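Long-range contact in hydrolase (Burkholderia cenocepacia, PDB 4QKU), which probably hydrolyses fumarylacetoacetate to fumarate and acetoacetate, the last step of phenylalanine and tyrosine breakdown, with the help of a bound metal: residues G61-D66 against L130-D135. Sequence-based numbering, arbitrary orientation.
Sequences GDQIVD and LVAQRD
Gln-133 lays its side chain over the backbone of 61-63, its CG packing 3.6 Å from Ile-64 CG1 where the two side chains cross at about a right angle. With CG anti to its own carbonyl carbon (chi1 -72°) and the chain extended beyond, the amide is carried to two carbonyls of the 61-66 segment. Gln-133 NE2 gives a nearly straight bond to Gln-63 O, 2.9 Å, entering above the carbonyl plane although the acceptor lies close to the plane of the amide; its bond to Gly-61 O is weak and strongly bent. Gln-133 N donates to Asp-62 O at 3.0 Å, and a water that donates to Asp-62 O also accepts from Arg-134 N.

Beyond this junction the chains pair as antiparallel strands. Ile-64 and Val-131 form the hydrogen-bonded pair, Ile-64 N reaching Val-131 O at 2.7 Å and Val-131 N returning to Ile-64 O at 3.0 Å. The side chains of Val-65 and Leu-130 lie side by side on one face, Val-65 CG2 to Leu-130 CD2 4.0 Å, and both touch Phe-112; those of Ile-64 and Val-131 occupy the other. Gln-63 bends at chi2 (-67°), folding its amide across Ala-132, with Gln-63 NE2 3.8 Å from Ala-132 CB. Gln-63 NE2 also donates to Asp-62 OD1 at 2.9 Å, from above the carboxylate plane but with the acceptor in the plane of the amide, which helps to hold the amide's rotation.

After 63 intervening residues, more than half helix and none strand, the chain returns to add 130-132 as an edge strand to the five-stranded antiparallel sheet of the N-terminal region, away from the predicted catalytic site. Backbone bonds thus set the strand register, while Gln-133, using both its backbone and side-chain nitrogens, extends the polar grip into the turn before strand 63-66.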
loop_
_atom_site.group_PDB
_atom_site.type_symbol
_atom_site.label_atom_id
_atom_site.label_comp_id
_atom_site.label_asym_id
_atom_site.label_seq_id
_atom_site.Cartn_x
_atom_site.Cartn_y
_atom_site.Cartn_z
ATOM N N GLY B 61 -10.939 28.463 14.932
ATOM C CA GLY B 61 -11.983 29.337 14.403
ATOM C C GLY B 61 -11.953 29.243 12.887
ATOM O O GLY B 61 -11.901 28.147 12.331
ATOM N N ASP B 62 -11.956 30.390 12.223
ATOM C CA ASP B 62 -11.939 30.440 10.760
ATOM C C ASP B 62 -10.523 30.700 10.243
ATOM O O ASP B 62 -10.347 31.060 9.089
ATOM C CB ASP B 62 -12.936 31.507 10.240
ATOM C CG ASP B 62 -12.522 32.948 10.575
ATOM O OD1 ASP B 62 -11.440 33.180 11.162
ATOM O OD2 ASP B 62 -13.285 33.883 10.236
ATOM N N GLN B 63 -9.533 30.544 11.122
ATOM C CA GLN B 63 -8.137 30.833 10.837
ATOM C C GLN B 63 -7.308 29.554 10.833
ATOM O O GLN B 63 -7.786 28.492 11.233
ATOM C CB GLN B 63 -7.558 31.727 11.943
ATOM C CG GLN B 63 -8.202 33.076 12.100
ATOM C CD GLN B 63 -7.932 33.954 10.899
ATOM O OE1 GLN B 63 -6.784 34.277 10.591
ATOM N NE2 GLN B 63 -9.003 34.367 10.215
ATOM N N ILE B 64 -6.049 29.696 10.413
ATOM C CA ILE B 64 -5.035 28.668 10.544
ATOM C C ILE B 64 -3.784 29.253 11.184
ATOM O O ILE B 64 -3.295 30.301 10.800
ATOM C CB ILE B 64 -4.632 28.065 9.194
ATOM C CG1 ILE B 64 -5.860 27.439 8.522
ATOM C CG2 ILE B 64 -3.532 27.006 9.361
ATOM C CD1 ILE B 64 -5.644 27.029 7.074
ATOM N N VAL B 65 -3.272 28.525 12.165
ATOM C CA VAL B 65 -2.008 28.823 12.783
ATOM C C VAL B 65 -0.852 28.259 11.917
ATOM O O VAL B 65 -0.726 27.057 11.703
ATOM C CB VAL B 65 -1.947 28.235 14.196
ATOM C CG1 VAL B 65 -0.677 28.675 14.898
ATOM C CG2 VAL B 65 -3.155 28.709 14.994
ATOM N N ASP B 66 -0.002 29.169 11.476
ATOM C CA ASP B 66 1.176 28.830 10.725
ATOM C C ASP B 66 2.234 28.421 11.734
ATOM O O ASP B 66 2.919 29.263 12.278
ATOM C CB ASP B 66 1.631 30.053 9.913
ATOM C CG ASP B 66 2.721 29.727 8.903
ATOM O OD1 ASP B 66 3.635 28.925 9.209
ATOM O OD2 ASP B 66 2.698 30.317 7.797
ATOM N N LEU B 130 -1.049 34.020 11.324
ATOM C CA LEU B 130 -2.377 33.501 11.116
ATOM C C LEU B 130 -2.769 33.726 9.672
ATOM O O LEU B 130 -2.480 34.772 9.082
ATOM C CB LEU B 130 -3.372 34.198 12.026
ATOM C CG LEU B 130 -3.091 34.050 13.521
ATOM C CD1 LEU B 130 -4.109 34.871 14.316
ATOM C CD2 LEU B 130 -3.115 32.603 13.967
ATOM N N VAL B 131 -3.480 32.746 9.128
ATOM C CA VAL B 131 -3.930 32.785 7.762
ATOM C C VAL B 131 -5.382 32.349 7.752
ATOM O O VAL B 131 -5.722 31.324 8.326
ATOM C CB VAL B 131 -3.091 31.829 6.908
ATOM C CG1 VAL B 131 -3.676 31.700 5.511
ATOM C CG2 VAL B 131 -1.644 32.314 6.844
ATOM N N ALA B 132 -6.237 33.124 7.104
ATOM C CA ALA B 132 -7.650 32.772 7.037
ATOM C C ALA B 132 -7.801 31.499 6.200
ATOM O O ALA B 132 -7.122 31.341 5.174
ATOM C CB ALA B 132 -8.481 33.920 6.458
ATOM N N GLN B 133 -8.661 30.597 6.660
ATOM C CA GLN B 133 -8.947 29.365 5.932
ATOM C C GLN B 133 -9.438 29.686 4.537
ATOM O O GLN B 133 -9.087 29.003 3.589
ATOM C CB GLN B 133 -9.954 28.513 6.699
ATOM C CG GLN B 133 -9.343 27.870 7.941
ATOM C CD GLN B 133 -10.364 27.152 8.819
ATOM O OE1 GLN B 133 -11.251 26.457 8.313
ATOM N NE2 GLN B 133 -10.237 27.296 10.130
ATOM N N ARG B 134 -10.224 30.759 4.428
ATOM C CA ARG B 134 -10.730 31.290 3.159
ATOM C C ARG B 134 -9.600 31.586 2.145
ATOM O O ARG B 134 -9.819 31.472 0.958
ATOM C CB ARG B 134 -11.617 32.526 3.423
ATOM N N ASP B 135 -8.401 31.947 2.606
ATOM C CA ASP B 135 -7.262 32.220 1.702
ATOM C C ASP B 135 -6.212 31.107 1.637
ATOM O O ASP B 135 -5.070 31.351 1.264
ATOM C CB ASP B 135 -6.516 33.471 2.150
ATOM C CG ASP B 135 -7.411 34.649 2.333
ATOM O OD1 ASP B 135 -8.373 34.812 1.557
ATOM O OD2 ASP B 135 -7.123 35.435 3.258
HETATM O O HOH W 1 -11.557 31.713 6.593
#